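Local coordinates for cyclic di-GMP-binding protein XC_3703 (Xanthomonas campestris pv. campestris, PDB 5B7W) that binds the second messenger cyclic di-GMP and regulates virulence and biofilm formation, promoting DNA binding by a LysR-type transcriptional regulator when the nucleotide is absent, at residues M1-E9 / L152-D161; K111-V119 / V130-A141. One frame throughout, in Å; residues are numbered along the deposited sequence.

Interaction 1: residues M1-E9 / L152-D161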
loop_
_atom_site.group_PDB
_atom_site.type_symbol
_atom_site.label_atom_id
_atom_site.label_comp_id
_atom_site.label_asym_id
_atom_site.label_seq_id
_atom_site.Cartn_x
_atom_site.Cartn_y
_atom_site.Cartn_z
ATOM N N MET A 1 -6.453 29.206 8.865
ATOM C CA MET A 1 -6.493 27.857 9.414
ATOM C C MET A 1 -5.540 26.935 8.658
ATOM O O MET A 1 -5.763 26.637 7.483
ATOM C CB MET A 1 -7.919 27.302 9.370
ATOM C CG MET A 1 -8.941 28.148 10.118
ATOM S SD MET A 1 -9.482 27.411 11.674
ATOM C CE MET A 1 -10.647 26.185 11.084
ATOM N N PRO A 2 -4.476 26.494 9.326
ATOM C CA PRO A 2 -3.514 25.600 8.675
ATOM C C PRO A 2 -4.144 24.261 8.324
ATOM O O PRO A 2 -5.109 23.816 8.952
ATOM C CB PRO A 2 -2.408 25.433 9.726
ATOM C CG PRO A 2 -2.600 26.568 10.684
ATOM C CD PRO A 2 -4.067 26.851 10.695
ATOM N N SER A 3 -3.579 23.613 7.307
ATOM C CA SER A 3 -4.128 22.352 6.833
ATOM C C SER A 3 -3.019 21.482 6.260
ATOM O O SER A 3 -1.928 21.958 5.932
ATOM C CB SER A 3 -5.219 22.576 5.778
ATOM O OG SER A 3 -4.670 23.101 4.583
ATOM N N PHE A 4 -3.321 20.192 6.147
ATOM C CA PHE A 4 -2.445 19.230 5.497
ATOM C C PHE A 4 -3.318 18.171 4.840
ATOM O O PHE A 4 -4.533 18.124 5.047
ATOM C CB PHE A 4 -1.461 18.597 6.488
ATOM C CG PHE A 4 -2.113 17.701 7.502
ATOM C CD1 PHE A 4 -2.645 18.224 8.668
ATOM C CD2 PHE A 4 -2.191 16.334 7.290
ATOM C CE1 PHE A 4 -3.247 17.402 9.601
ATOM C CE2 PHE A 4 -2.791 15.507 8.219
ATOM C CZ PHE A 4 -3.322 16.042 9.375
ATOM N N ASP A 5 -2.686 17.313 4.048
ATOM C CA ASP A 5 -3.379 16.245 3.341
ATOM C C ASP A 5 -2.966 14.893 3.903
ATOM O O ASP A 5 -1.772 14.625 4.074
ATOM C CB ASP A 5 -3.088 16.297 1.840
ATOM C CG ASP A 5 -4.020 17.232 1.099
ATOM O OD1 ASP A 5 -5.050 17.630 1.680
ATOM O OD2 ASP A 5 -3.724 17.561 -0.068
ATOM N N VAL A 6 -3.952 14.054 4.193
ATOM C CA VAL A 6 -3.717 12.646 4.486
ATOM C C VAL A 6 -3.786 11.891 3.167
ATOM O O VAL A 6 -4.827 11.885 2.500
ATOM C CB VAL A 6 -4.741 12.101 5.492
ATOM C CG1 VAL A 6 -4.408 10.661 5.860
ATOM C CG2 VAL A 6 -4.788 12.979 6.731
ATOM N N ILE A 7 -2.676 11.271 2.778
ATOM C CA ILE A 7 -2.593 10.582 1.499
ATOM C C ILE A 7 -2.200 9.133 1.738
ATOM O O ILE A 7 -1.733 8.750 2.815
ATOM C CB ILE A 7 -1.597 11.255 0.532
ATOM C CG1 ILE A 7 -0.172 11.163 1.082
ATOM C CG2 ILE A 7 -1.987 12.701 0.281
ATOM C CD1 ILE A 7 0.871 11.783 0.179
ATOM N N SER A 8 -2.403 8.320 0.704
ATOM C CA SER A 8 -1.974 6.921 0.686
ATOM C C SER A 8 -1.437 6.667 -0.719
ATOM O O SER A 8 -2.184 6.284 -1.623
ATOM C CB SER A 8 -3.109 5.975 1.043
ATOM O OG SER A 8 -2.622 4.654 1.202
ATOM N N GLU A 9 -0.139 6.893 -0.896
ATOM C CA GLU A 9 0.481 6.849 -2.209
ATOM C C GLU A 9 1.729 5.983 -2.174
ATOM O O GLU A 9 2.383 5.839 -1.138
ATOM C CB GLU A 9 0.839 8.256 -2.701
ATOM C CG GLU A 9 -0.367 9.146 -2.938
ATOM C CD GLU A 9 0.011 10.509 -3.478
ATOM O OE1 GLU A 9 1.222 10.813 -3.536
ATOM O OE2 GLU A 9 -0.902 11.275 -3.848
ATOM N N LEU A 152 -4.687 0.850 5.614
ATOM C CA LEU A 152 -3.916 1.563 4.610
ATOM C C LEU A 152 -2.722 2.287 5.221
ATOM O O LEU A 152 -2.837 2.880 6.303
ATOM C CB LEU A 152 -4.756 2.600 3.853
ATOM C CG LEU A 152 -5.395 2.225 2.514
ATOM C CD1 LEU A 152 -6.735 1.548 2.707
ATOM C CD2 LEU A 152 -5.544 3.442 1.606
ATOM N N PRO A 153 -1.584 2.273 4.533
ATOM C CA PRO A 153 -0.484 3.160 4.925
ATOM C C PRO A 153 -0.862 4.613 4.684
ATOM O O PRO A 153 -1.458 4.958 3.661
ATOM C CB PRO A 153 0.669 2.722 4.011
ATOM C CG PRO A 153 0.272 1.363 3.502
ATOM C CD PRO A 153 -1.217 1.397 3.412
ATOM N N LEU A 154 -0.513 5.464 5.643
ATOM C CA LEU A 154 -0.843 6.882 5.590
ATOM C C LEU A 154 0.434 7.707 5.546
ATOM O O LEU A 154 1.366 7.459 6.319
ATOM C CB LEU A 154 -1.693 7.301 6.793
ATOM C CG LEU A 154 -3.060 6.633 6.952
ATOM C CD1 LEU A 154 -3.801 7.218 8.144
ATOM C CD2 LEU A 154 -3.881 6.778 5.679
ATOM N N GLN A 155 0.473 8.676 4.638
ATOM C CA GLN A 155 1.490 9.715 4.624
ATOM C C GLN A 155 0.806 11.072 4.722
ATOM O O GLN A 155 -0.416 11.188 4.590
ATOM C CB GLN A 155 2.362 9.638 3.364
ATOM C CG GLN A 155 2.958 8.266 3.096
ATOM C CD GLN A 155 2.076 7.419 2.205
ATOM O OE1 GLN A 155 1.626 7.870 1.150
ATOM N NE2 GLN A 155 1.818 6.187 2.625
ATOM N N PHE A 156 1.605 12.108 4.960
ATOM C CA PHE A 156 1.072 13.444 5.188
ATOM C C PHE A 156 1.957 14.462 4.488
ATOM O O PHE A 156 3.182 14.437 4.648
ATOM C CB PHE A 156 0.986 13.748 6.690
ATOM C CG PHE A 156 0.406 12.623 7.504
ATOM C CD1 PHE A 156 -0.962 12.525 7.696
ATOM C CD2 PHE A 156 1.227 11.658 8.065
ATOM C CE1 PHE A 156 -1.497 11.490 8.439
ATOM C CE2 PHE A 156 0.698 10.622 8.805
ATOM C CZ PHE A 156 -0.665 10.536 8.993
ATOM N N ASP A 157 1.340 15.350 3.714
ATOM C CA ASP A 157 2.077 16.348 2.949
ATOM C C ASP A 157 1.161 17.541 2.693
ATOM O O ASP A 157 0.070 17.641 3.265
ATOM C CB ASP A 157 2.611 15.748 1.642
ATOM C CG ASP A 157 1.508 15.430 0.645
ATOM O OD1 ASP A 157 0.334 15.301 1.055
ATOM O OD2 ASP A 157 1.818 15.306 -0.559
ATOM N N ASN A 158 1.615 18.444 1.821
ATOM C CA ASN A 158 0.838 19.605 1.383
ATOM C C ASN A 158 0.382 20.448 2.573
ATOM O O ASN A 158 -0.774 20.864 2.669
ATOM C CB ASN A 158 -0.350 19.175 0.520
ATOM C CG ASN A 158 -0.887 20.305 -0.336
ATOM O OD1 ASN A 158 -2.090 20.396 -0.584
ATOM N ND2 ASN A 158 0.006 21.180 -0.789
ATOM N N PHE A 159 1.313 20.699 3.491
ATOM C CA PHE A 159 1.040 21.535 4.655
ATOM C C PHE A 159 0.900 22.985 4.210
ATOM O O PHE A 159 1.872 23.600 3.757
ATOM C CB PHE A 159 2.156 21.383 5.686
ATOM C CG PHE A 159 2.175 20.043 6.372
ATOM C CD1 PHE A 159 2.609 18.909 5.703
ATOM C CD2 PHE A 159 1.767 19.922 7.690
ATOM C CE1 PHE A 159 2.628 17.679 6.334
ATOM C CE2 PHE A 159 1.785 18.695 8.327
ATOM C CZ PHE A 159 2.217 17.573 7.648
ATOM N N ARG A 160 -0.306 23.534 4.331
ATOM C CA ARG A 160 -0.589 24.900 3.922
ATOM C C ARG A 160 -1.079 25.711 5.113
ATOM O O ARG A 160 -1.642 25.167 6.067
ATOM C CB ARG A 160 -1.635 24.939 2.798
ATOM C CG ARG A 160 -1.270 24.097 1.583
ATOM C CD ARG A 160 -2.192 24.371 0.400
ATOM N NE ARG A 160 -3.604 24.209 0.736
ATOM C CZ ARG A 160 -4.467 25.214 0.843
ATOM N NH1 ARG A 160 -4.065 26.461 0.637
ATOM N NH2 ARG A 160 -5.734 24.974 1.151
ATOM N N ASP A 161 -0.857 27.019 5.048
ATOM C CA ASP A 161 -1.307 27.928 6.095
ATOM C C ASP A 161 -1.831 29.225 5.491
ATOM O O ASP A 161 -2.130 29.288 4.298
ATOM C CB ASP A 161 -0.173 28.222 7.079
ATOM C CG ASP A 161 1.018 28.880 6.414
ATOM O OD1 ASP A 161 1.879 28.151 5.879
ATOM O OD2 ASP A 161 1.090 30.127 6.424
HETATM O O HOH W 1 -1.468 16.369 -1.293
HETATM O O HOH W 2 1.719 4.130 0.693
HETATM O O HOH W 3 0.535 13.902 -2.923
#

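Interaction 2: residues K111-V119 / V130-A141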
loop_
_atom_site.group_PDB
_atom_site.type_symbol
_atom_site.label_atom_id
_atom_site.label_comp_id
_atom_site.label_asym_id
_atom_site.label_seq_id
_atom_site.Cartn_x
_atom_site.Cartn_y
_atom_site.Cartn_z
ATOM N N LYS A 111 -12.943 8.243 13.401
ATOM C CA LYS A 111 -12.071 8.123 14.573
ATOM C C LYS A 111 -11.479 9.477 14.958
ATOM O O LYS A 111 -11.178 9.717 16.135
ATOM C CB LYS A 111 -10.942 7.137 14.308
ATOM C CG LYS A 111 -11.335 5.736 13.860
ATOM C CD LYS A 111 -10.107 5.128 13.155
ATOM C CE LYS A 111 -10.463 3.872 12.322
ATOM N NZ LYS A 111 -11.043 2.767 13.105
ATOM N N LEU A 112 -11.324 10.386 13.983
ATOM C CA LEU A 112 -10.971 11.764 14.321
ATOM C C LEU A 112 -12.040 12.387 15.208
ATOM O O LEU A 112 -11.734 12.960 16.257
ATOM C CB LEU A 112 -10.762 12.621 13.065
ATOM C CG LEU A 112 -9.528 12.456 12.167
ATOM C CD1 LEU A 112 -9.597 13.392 10.961
ATOM C CD2 LEU A 112 -8.238 12.675 12.942
ATOM N N LYS A 113 -13.306 12.283 14.794
ATOM C CA LYS A 113 -14.412 12.718 15.641
ATOM C C LYS A 113 -14.464 11.908 16.931
ATOM O O LYS A 113 -14.740 12.454 18.007
ATOM C CB LYS A 113 -15.723 12.588 14.868
ATOM C CG LYS A 113 -16.951 13.105 15.586
ATOM C CD LYS A 113 -17.810 13.921 14.638
ATOM C CE LYS A 113 -19.273 13.863 15.030
ATOM N NZ LYS A 113 -20.157 14.015 13.842
ATOM N N GLU A 114 -14.198 10.601 16.838
ATOM C CA GLU A 114 -14.189 9.749 18.023
ATOM C C GLU A 114 -13.123 10.185 19.018
ATOM O O GLU A 114 -13.275 9.970 20.226
ATOM C CB GLU A 114 -13.958 8.295 17.613
ATOM C CG GLU A 114 -14.957 7.301 18.175
ATOM C CD GLU A 114 -14.772 5.915 17.589
ATOM O OE1 GLU A 114 -13.623 5.563 17.246
ATOM O OE2 GLU A 114 -15.774 5.179 17.466
ATOM N N ALA A 115 -12.041 10.673 18.472
ATOM C CA ALA A 115 -10.959 11.128 19.284
ATOM C C ALA A 115 -11.202 12.517 19.708
ATOM O O ALA A 115 -10.296 13.102 20.240
ATOM C CB ALA A 115 -9.667 11.069 18.526
ATOM N N LYS A 116 -12.408 13.019 19.447
ATOM C CA LYS A 116 -12.826 14.368 19.778
ATOM C C LYS A 116 -11.668 15.334 19.682
ATOM O O LYS A 116 -11.226 15.871 20.670
ATOM C CB LYS A 116 -13.447 14.411 21.185
ATOM C CG LYS A 116 -14.946 14.729 21.244
ATOM C CD LYS A 116 -15.775 13.704 22.023
ATOM C CE LYS A 116 -15.175 13.294 23.366
ATOM N NZ LYS A 116 -15.934 12.223 24.078
ATOM N N LEU A 117 -11.185 15.510 18.467
ATOM C CA LEU A 117 -10.052 16.338 18.156
ATOM C C LEU A 117 -10.474 17.637 17.589
ATOM O O LEU A 117 -11.516 17.721 16.977
ATOM C CB LEU A 117 -9.287 15.619 17.094
ATOM C CG LEU A 117 -7.797 15.827 17.041
ATOM C CD1 LEU A 117 -7.371 17.172 17.610
ATOM C CD2 LEU A 117 -7.169 14.656 17.745
ATOM N N LYS A 118 -9.648 18.642 17.772
ATOM C CA LYS A 118 -9.929 19.964 17.298
ATOM C C LYS A 118 -9.611 20.148 15.804
ATOM O O LYS A 118 -8.976 21.091 15.401
ATOM C CB LYS A 118 -9.138 20.944 18.132
ATOM C CG LYS A 118 -9.496 20.979 19.604
ATOM C CD LYS A 118 -8.923 22.223 20.276
ATOM C CE LYS A 118 -8.730 22.100 21.779
ATOM N NZ LYS A 118 -7.507 22.806 22.214
ATOM N N VAL A 119 -10.056 19.214 14.995
ATOM C CA VAL A 119 -9.776 19.302 13.570
ATOM C C VAL A 119 -11.072 19.130 12.794
ATOM O O VAL A 119 -12.049 18.553 13.277
ATOM C CB VAL A 119 -8.733 18.262 13.108
ATOM C CG1 VAL A 119 -7.395 18.507 13.791
ATOM C CG2 VAL A 119 -9.229 16.851 13.378
ATOM N N VAL A 130 -7.155 17.871 6.325
ATOM C CA VAL A 130 -7.474 18.103 7.728
ATOM C C VAL A 130 -7.135 19.549 8.058
ATOM O O VAL A 130 -6.021 20.009 7.783
ATOM C CB VAL A 130 -6.709 17.130 8.640
ATOM C CG1 VAL A 130 -7.003 17.424 10.098
ATOM C CG2 VAL A 130 -7.067 15.691 8.294
ATOM N N THR A 131 -8.095 20.264 8.639
ATOM C CA THR A 131 -7.918 21.659 9.017
ATOM C C THR A 131 -8.140 21.822 10.513
ATOM O O THR A 131 -9.038 21.201 11.091
ATOM C CB THR A 131 -8.878 22.577 8.247
ATOM O OG1 THR A 131 -10.218 22.373 8.713
ATOM C CG2 THR A 131 -8.815 22.290 6.755
ATOM N N GLY A 132 -7.310 22.659 11.135
ATOM C CA GLY A 132 -7.448 22.976 12.543
ATOM C C GLY A 132 -7.045 24.415 12.784
ATOM O O GLY A 132 -6.424 25.056 11.933
ATOM N N LYS A 133 -7.409 24.923 13.967
ATOM C CA LYS A 133 -7.117 26.323 14.262
ATOM C C LYS A 133 -5.631 26.551 14.520
ATOM O O LYS A 133 -5.120 27.642 14.238
ATOM C CB LYS A 133 -7.965 26.824 15.442
ATOM C CG LYS A 133 -8.075 25.922 16.676
ATOM C CD LYS A 133 -6.877 26.061 17.604
ATOM C CE LYS A 133 -7.125 25.398 18.951
ATOM N NZ LYS A 133 -5.842 25.102 19.647
ATOM N N LYS A 134 -4.919 25.545 15.026
ATOM C CA LYS A 134 -3.493 25.660 15.299
ATOM C C LYS A 134 -2.759 24.413 14.820
ATOM O O LYS A 134 -3.356 23.354 14.605
ATOM C CB LYS A 134 -3.217 25.894 16.792
ATOM C CG LYS A 134 -3.589 27.287 17.280
ATOM C CD LYS A 134 -2.950 27.585 18.624
ATOM C CE LYS A 134 -2.540 29.042 18.723
ATOM N NZ LYS A 134 -1.067 29.207 18.590
ATOM N N ARG A 135 -1.442 24.563 14.655
ATOM C CA ARG A 135 -0.618 23.491 14.105
ATOM C C ARG A 135 -0.567 22.278 15.025
ATOM O O ARG A 135 -0.531 21.139 14.543
ATOM C CB ARG A 135 0.792 24.018 13.830
ATOM C CG ARG A 135 1.804 22.954 13.435
ATOM C CD ARG A 135 1.418 22.266 12.140
ATOM N NE ARG A 135 2.383 21.235 11.769
ATOM C CZ ARG A 135 2.376 19.996 12.252
ATOM N NH1 ARG A 135 1.451 19.627 13.125
ATOM N NH2 ARG A 135 3.295 19.124 11.857
ATOM N N ASP A 136 -0.573 22.501 16.343
ATOM C CA ASP A 136 -0.455 21.392 17.287
ATOM C C ASP A 136 -1.694 20.508 17.297
ATOM O O ASP A 136 -1.622 19.347 17.717
ATOM C CB ASP A 136 -0.189 21.920 18.694
ATOM C CG ASP A 136 1.187 22.521 18.839
ATOM O OD1 ASP A 136 1.528 22.952 19.961
ATOM O OD2 ASP A 136 1.927 22.564 17.833
ATOM N N ASP A 137 -2.848 21.042 16.883
ATOM C CA ASP A 137 -4.011 20.193 16.643
ATOM C C ASP A 137 -3.796 19.290 15.440
ATOM O O ASP A 137 -4.335 18.179 15.395
ATOM C CB ASP A 137 -5.273 21.031 16.415
ATOM C CG ASP A 137 -5.585 21.955 17.570
ATOM O OD1 ASP A 137 -5.091 21.711 18.690
ATOM O OD2 ASP A 137 -6.353 22.917 17.363
ATOM N N LEU A 138 -3.031 19.758 14.452
ATOM C CA LEU A 138 -2.767 18.943 13.273
ATOM C C LEU A 138 -1.861 17.770 13.621
ATOM O O LEU A 138 -2.134 16.627 13.239
ATOM C CB LEU A 138 -2.152 19.804 12.168
ATOM C CG LEU A 138 -2.982 20.998 11.685
ATOM C CD1 LEU A 138 -2.216 21.795 10.640
ATOM C CD2 LEU A 138 -4.326 20.541 11.137
ATOM N N GLN A 139 -0.782 18.035 14.365
ATOM C CA GLN A 139 0.079 16.950 14.827
ATOM C C GLN A 139 -0.687 15.992 15.726
ATOM O O GLN A 139 -0.502 14.773 15.646
ATOM C CB GLN A 139 1.298 17.514 15.557
ATOM C CG GLN A 139 2.162 16.459 16.239
ATOM C CD GLN A 139 3.054 15.709 15.266
ATOM O OE1 GLN A 139 2.590 14.849 14.517
ATOM N NE2 GLN A 139 4.343 16.029 15.276
ATOM N N ASP A 140 -1.555 16.527 16.591
ATOM C CA ASP A 140 -2.426 15.669 17.388
ATOM C C ASP A 140 -3.255 14.757 16.496
ATOM O O ASP A 140 -3.475 13.585 16.824
ATOM C CB ASP A 140 -3.331 16.517 18.281
ATOM C CG ASP A 140 -2.656 16.924 19.577
ATOM O OD1 ASP A 140 -1.407 16.951 19.617
ATOM O OD2 ASP A 140 -3.374 17.215 20.556
ATOM N N ALA A 141 -3.719 15.273 15.356
ATOM C CA ALA A 141 -4.383 14.416 14.381
ATOM C C ALA A 141 -3.384 13.493 13.695
ATOM O O ALA A 141 -3.659 12.302 13.509
ATOM C CB ALA A 141 -5.129 15.266 13.354
#

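Interaction 1: residues M1-E9 / L152-D161
F4 of the first strand lies alongside F156 and F159 of the last, an aromatic cluster on an antiparallel pair that joins the two chain ends in the RRM-like domain I. Six backbone hydrogen bonds, two each at S3-R160, D5-D157 and I7-Q155, tie the strands, with a beta bulge between S3 and D5. F4 CG lies between the backbone N and carbonyl carbon (chi1 68°), which brings CE2 within 3.5 Å of F156 CD1; the rings meet obliquely, planes 67° apart. F4 CB rests over the centre of the F159 ring, a CH-pi contact 3.7 Å from the centroid. V6 meets the edge of F156 with CG2 and L154 CD2 with CG1, apolar residues suited to the face that helix 135-146 covers. D5, I7 and D157 occupy the other face. There R129 forms a salt bridge with D5 OD2, and a water donates to D5 OD2 and D157 OD1; I7 crosses D157 at about a right angle. At the far end Q155 bends at chi2 (92°), doubling its amide back to E9: OE1 accepts E9 N at 2.9 Å through an in-plane lone pair. S8 OG, touching L152 CD2, donates to P153 O at 2.7 Å.

Interaction 2: residues K111-V119 / V130-A141
V119 packs against V130 and A141, and with L112 it makes the apolar contact between the end of one helix, with the loop after it, and the strand-turn-helix of 130-141. The V119 side chain crosses V130 obliquely, CB lying 3.6 Å from V130 CG1. Its CG1, anti to the carbonyl carbon (chi1 -63°), also reaches the helix, where it meets D137 O at 3.5 Å and A141 CB at 4.0 Å. A branched valine can thus touch strand and helix together, and the small A141 lets both V119 and L112 approach, L112 through CD2. L117 lies over one side of the helix backbone, CD1 near D137 O and CD2 near D140 O.

K118 and K133, both exposed, converge on the buried D137. K118 lays its CB 3.5 Å from D137 OD2, but its NZ stays 4.4 Å from D137 OD1, beyond salt-bridge range. D137 instead pairs with K133, NZ to OD2 at 3.2 Å; the carboxylate probably offsets part of the repulsion between the two ammonium groups. By similarity, K133 probably binds cyclic di-GMP.

Backbone contact is slight: V119 CA approaches T131 O at 3.2 Å, and no hydrogen bond joins the segments. In the RRM-like domain I, helices 102-114 and 135-146 pack on one side of the four-stranded sheet; here the exit from the first leads into edge strand 119-124, beside strand 127-132.

In the fold
Both interactions belong to domain I and share its sheet: strand 3-7 of interaction 1 lies beside strand 127-132 of interaction 2, with F4 O 2.9 Å from V130 N, a probable hydrogen bond. F4 also reaches L138 of helix 135-146, so the apolar faces of the two contacts merge beneath that helix. Interaction 1 is held by a ladder of backbone bonds with aromatic packing; interaction 2 relies on aliphatic packing, as suits a helix against strand and loop. In interaction 1 F4 and V6 are buried while F159 and R160 are exposed; in interaction 2 L112, V130 and A141 are buried, with K118 and K133 at the surface. K133, R135, D136 and D161, inferred from similarity to bind cyclic di-GMP, are divided between them.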